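Local coordinates for rhamnosidase B (PDB 2OKX), which probably releases terminal alpha-L-rhamnose from glycosides by hydrolysis, as a family 78 alpha-L-rhamnosidase, at residues A733-I736 with N737-W741. Sequence-based numbering, arbitrary orientation.
Sequences AETI and NAVLW
I736 and L740 meet one turn apart through methyl groups, CG2 of I736 standing 4.0 Å from CD1 of L740 as the two side chains cross at a slant. A chi1 of -65° sets CG1 of I736 beside the backbone N and turns CG2 anti to it, on the side of the following turn. Both residues are buried: I736 also packs on L700 and V703 of helix 696-715, and L740 on I749 and I752 of strand 747-752. CG2 of T735 lies 4.0 Å from CG2 of V739, the two side chains pointing the same way, while OG1 of T735 bonds back to the carbonyl of L731. Residues 733-739 close helix 723-739, within the six-hairpin glycosidase domain; the i to i+4 bonds N737 N to A733 O (3.0 Å, N-H...O 166°) and V739 N to T735 O (2.8 Å) show the backbone to be helical. L740 N to I736 O, 2.9 Å, is weak on its N-H...O angle of 125°, and W741 starts strand 741-742. ND2 of N737 lies 3.1 Å from O of A733, and the amide is hydrogen-bonded at both ends: OD1 to the hydroxyl of Y748, ND2 to the carbonyl of V775.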
# COMPACT_ATOMS: atom_id res chain seq x y z
N ALA A 733 32.18 -14.49 -2.38
CA ALA A 733 32.75 -13.36 -3.11
C ALA A 733 33.77 -13.81 -4.15
O ALA A 733 33.78 -13.32 -5.28
CB ALA A 733 33.39 -12.37 -2.13
N GLU A 734 34.62 -14.75 -3.76
CA GLU A 734 35.65 -15.27 -4.67
C GLU A 734 35.02 -16.01 -5.84
O GLU A 734 35.41 -15.82 -7.00
CB GLU A 734 36.59 -16.20 -3.91
CG GLU A 734 37.79 -16.66 -4.73
CD GLU A 734 38.68 -17.63 -3.97
OE1 GLU A 734 39.73 -18.04 -4.52
OE2 GLU A 734 38.33 -17.99 -2.82
N THR A 735 34.04 -16.86 -5.55
CA THR A 735 33.35 -17.62 -6.59
C THR A 735 32.68 -16.66 -7.55
O THR A 735 32.70 -16.86 -8.77
CB THR A 735 32.29 -18.55 -5.98
OG1 THR A 735 32.90 -19.43 -5.02
CG2 THR A 735 31.62 -19.38 -7.06
N ILE A 736 32.08 -15.60 -7.01
CA ILE A 736 31.41 -14.61 -7.84
C ILE A 736 32.40 -13.98 -8.81
O ILE A 736 32.14 -13.91 -10.02
CB ILE A 736 30.77 -13.50 -6.97
CG1 ILE A 736 29.65 -14.10 -6.10
CG2 ILE A 736 30.22 -12.39 -7.85
CD1 ILE A 736 29.02 -13.12 -5.13
N ASN A 737 33.53 -13.52 -8.29
CA ASN A 737 34.56 -12.90 -9.12
C ASN A 737 35.16 -13.89 -10.11
O ASN A 737 35.61 -13.51 -11.19
CB ASN A 737 35.68 -12.32 -8.24
CG ASN A 737 35.32 -10.96 -7.65
OD1 ASN A 737 35.04 -10.01 -8.38
ND2 ASN A 737 35.33 -10.87 -6.33
N ALA A 738 35.17 -15.17 -9.73
CA ALA A 738 35.73 -16.22 -10.57
C ALA A 738 34.79 -16.68 -11.68
O ALA A 738 35.24 -17.06 -12.76
CB ALA A 738 36.13 -17.41 -9.70
N VAL A 739 33.48 -16.64 -11.42
CA VAL A 739 32.50 -17.10 -12.39
C VAL A 739 31.68 -16.02 -13.10
O VAL A 739 31.67 -15.95 -14.33
CB VAL A 739 31.51 -18.08 -11.72
CG1 VAL A 739 30.55 -18.65 -12.76
CG2 VAL A 739 32.27 -19.20 -11.01
N LEU A 740 31.00 -15.19 -12.31
CA LEU A 740 30.12 -14.16 -12.85
C LEU A 740 30.75 -12.95 -13.55
O LEU A 740 30.02 -12.06 -14.00
CB LEU A 740 29.18 -13.69 -11.74
CG LEU A 740 28.31 -14.82 -11.21
CD1 LEU A 740 27.47 -14.34 -10.04
CD2 LEU A 740 27.42 -15.35 -12.33
N TRP A 741 32.07 -12.91 -13.65
CA TRP A 741 32.73 -11.79 -14.31
C TRP A 741 33.10 -12.09 -15.76
O TRP A 741 33.54 -13.20 -16.08
CB TRP A 741 33.98 -11.38 -13.53
CG TRP A 741 34.80 -10.31 -14.20
CD1 TRP A 741 35.83 -10.49 -15.08
CD2 TRP A 741 34.65 -8.89 -14.05
NE1 TRP A 741 36.33 -9.28 -15.48
CE2 TRP A 741 35.63 -8.28 -14.87
CE3 TRP A 741 33.78 -8.07 -13.31
CZ2 TRP A 741 35.76 -6.88 -14.97
CZ3 TRP A 741 33.92 -6.69 -13.40
CH2 TRP A 741 34.90 -6.11 -14.23